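Local coordinates for metallo-beta-lactamase 1 (Acinetobacter baumannii, PDB 5MMD), which probably hydrolyses beta-lactam antibiotics to substituted beta-amino acids with the help of zinc ions, as a class B beta-lactamase, at residues A[180-185]-A[213-218]. Sequence-based numbering, arbitrary orientation.
Sequences WPQSAR and TKVLAE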
loop_
_atom_site.group_PDB
_atom_site.type_symbol
_atom_site.label_atom_id
_atom_site.label_comp_id
_atom_site.label_asym_id
_atom_site.label_seq_id
_atom_site.Cartn_x
_atom_site.Cartn_y
_atom_site.Cartn_z
ATOM N N TRP A 180 15.999 -4.598 -5.153
ATOM C CA TRP A 180 15.318 -4.430 -3.863
ATOM C C TRP A 180 16.238 -3.921 -2.739
ATOM O O TRP A 180 15.856 -3.040 -1.980
ATOM C CB TRP A 180 14.667 -5.745 -3.437
ATOM C CG TRP A 180 13.471 -5.560 -2.537
ATOM C CD1 TRP A 180 13.239 -4.526 -1.652
ATOM C CD2 TRP A 180 12.345 -6.430 -2.432
ATOM N NE1 TRP A 180 12.049 -4.705 -1.018
ATOM C CE2 TRP A 180 11.471 -5.864 -1.469
ATOM C CE3 TRP A 180 11.991 -7.639 -3.044
ATOM C CZ2 TRP A 180 10.276 -6.482 -1.095
ATOM C CZ3 TRP A 180 10.802 -8.229 -2.706
ATOM C CH2 TRP A 180 9.951 -7.660 -1.726
ATOM N N PRO A 181 17.454 -4.458 -2.629
ATOM C CA PRO A 181 18.297 -3.895 -1.571
ATOM C C PRO A 181 18.564 -2.387 -1.730
ATOM O O PRO A 181 18.384 -1.661 -0.745
ATOM C CB PRO A 181 19.597 -4.695 -1.686
ATOM C CG PRO A 181 19.222 -5.966 -2.416
ATOM C CD PRO A 181 18.135 -5.537 -3.374
ATOM N N GLN A 182 18.948 -1.900 -2.915
ATOM C CA GLN A 182 19.200 -0.462 -3.014
ATOM C C GLN A 182 17.898 0.299 -2.783
ATOM O O GLN A 182 17.902 1.365 -2.180
ATOM C CB GLN A 182 19.819 -0.052 -4.348
ATOM C CG GLN A 182 20.259 1.446 -4.360
ATOM O OE1 GLN A 182 22.221 1.244 -2.946
ATOM N NE2 GLN A 182 20.703 2.787 -2.333
ATOM N N SER A 183 16.769 -0.237 -3.228
ATOM C CA SER A 183 15.530 0.483 -2.990
ATOM C C SER A 183 15.202 0.574 -1.516
ATOM O O SER A 183 14.653 1.569 -1.063
ATOM C CB SER A 183 14.374 -0.178 -3.724
ATOM O OG SER A 183 14.722 -0.267 -5.089
ATOM N N ALA A 184 15.491 -0.498 -0.792
ATOM C CA ALA A 184 15.277 -0.558 0.654
ATOM C C ALA A 184 16.193 0.444 1.359
ATOM O O ALA A 184 15.782 1.158 2.298
ATOM C CB ALA A 184 15.539 -1.965 1.146
ATOM N N ARG A 185 17.443 0.483 0.900
ATOM C CA ARG A 185 18.409 1.442 1.382
ATOM C C ARG A 185 17.927 2.856 1.124
ATOM O O ARG A 185 18.087 3.711 1.985
ATOM C CB ARG A 185 19.764 1.241 0.716
ATOM C CG ARG A 185 20.491 -0.032 1.106
ATOM C CD ARG A 185 21.608 -0.327 0.112
ATOM N NE ARG A 185 22.158 -1.672 0.267
ATOM C CZ ARG A 185 22.851 -2.299 -0.681
ATOM N NH1 ARG A 185 23.066 -1.705 -1.853
ATOM N NH2 ARG A 185 23.322 -3.524 -0.462
ATOM N N THR A 213 13.559 -5.583 6.076
ATOM C CA THR A 213 13.320 -5.799 4.657
ATOM C C THR A 213 14.616 -5.669 3.812
ATOM O O THR A 213 14.861 -6.493 2.916
ATOM C CB THR A 213 12.269 -4.829 4.124
ATOM O OG1 THR A 213 11.020 -5.055 4.805
ATOM C CG2 THR A 213 12.068 -5.043 2.629
ATOM N N LYS A 214 15.465 -4.702 4.145
ATOM C CA LYS A 214 16.753 -4.591 3.480
ATOM C C LYS A 214 17.559 -5.888 3.612
ATOM O O LYS A 214 18.135 -6.337 2.622
ATOM C CB LYS A 214 17.597 -3.438 4.023
ATOM C CG LYS A 214 18.947 -3.308 3.280
ATOM C CD LYS A 214 19.855 -2.186 3.818
ATOM C CE LYS A 214 20.514 -2.513 5.164
ATOM N NZ LYS A 214 21.551 -3.620 5.103
ATOM N N VAL A 215 17.643 -6.438 4.832
ATOM C CA VAL A 215 18.384 -7.685 5.085
ATOM C C VAL A 215 17.819 -8.831 4.269
ATOM O O VAL A 215 18.584 -9.575 3.621
ATOM C CB VAL A 215 18.370 -8.062 6.590
ATOM C CG1 VAL A 215 18.805 -9.507 6.803
ATOM C CG2 VAL A 215 19.238 -7.100 7.346
ATOM N N LEU A 216 16.496 -8.965 4.258
ATOM C CA LEU A 216 15.844 -10.031 3.499
ATOM C C LEU A 216 16.142 -9.885 2.001
ATOM O O LEU A 216 16.320 -10.878 1.275
ATOM C CB LEU A 216 14.338 -10.024 3.739
ATOM C CG LEU A 216 13.835 -10.306 5.162
ATOM C CD1 LEU A 216 12.328 -10.432 5.192
ATOM C CD2 LEU A 216 14.490 -11.520 5.721
ATOM N N ALA A 217 16.202 -8.650 1.540
ATOM C CA ALA A 217 16.416 -8.395 0.112
ATOM C C ALA A 217 17.852 -8.726 -0.248
ATOM O O ALA A 217 18.106 -9.389 -1.257
ATOM C CB ALA A 217 16.084 -6.968 -0.234
ATOM N N GLU A 218 18.781 -8.313 0.619
ATOM C CA GLU A 218 20.195 -8.590 0.429
ATOM C C GLU A 218 20.453 -10.094 0.422
ATOM O O GLU A 218 21.193 -10.605 -0.437
ATOM C CB GLU A 218 21.031 -7.873 1.509
ATOM C CG GLU A 218 21.211 -6.366 1.153
ATOM C CD GLU A 218 22.049 -5.552 2.139
ATOM O OE1 GLU A 218 22.533 -6.090 3.154
ATOM O OE2 GLU A 218 22.241 -4.347 1.872
#
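Glu218 OE2 is gripped from both helices, though only weakly from its own. From across the contact, Arg185 NH2 donates to it at 2.7 Å in a fairly straight bond of 155°, while Arg185 NE adds a bent, weak one. The oxygen lies close to the guanidinium plane, but the carboxylate is turned 65° from that plane, and the arginine meets OE2 from above the carboxylate plane, well tilted out of it. One turn back on its own helix, Lys214 bends at its last two torsions and brings NZ to 3.3 Å from Glu218 OE1 and 3.4 Å from Glu218 OE2, two long, weak arms of the same salt-bridge network. The Lys214 side chain crosses that of Arg185 at about a right angle, Lys214 CD resting 3.5 Å from Arg185 CG.

Alongside this charged cluster the helices run nearly antiparallel, their axes 8.3 Å apart, with small residues in between. Ala184 CB lies against Lys214 CA at 3.7 Å, and Ala217 CB rests against both Trp180 CB and the backbone N of Pro181. Pro181 CB, in turn, packs on Glu218 CG at 3.7 Å and lies over one face of the Arg185 guanidinium. With CG anti to the backbone N (chi1 -153°), the Trp180 indole extends past Ala217 to the Thr213 methyl; its NE1 is hydrogen-bonded to Phe160 O, and its ring stacks on Phe160 and touches the zinc ligand His140. The contact thus joins helices 180-190 and 208-223 through an apolar seam beside the zinc site and a cluster of charged side chains, where two cations near one carboxylate would be expected to favour its ionised form.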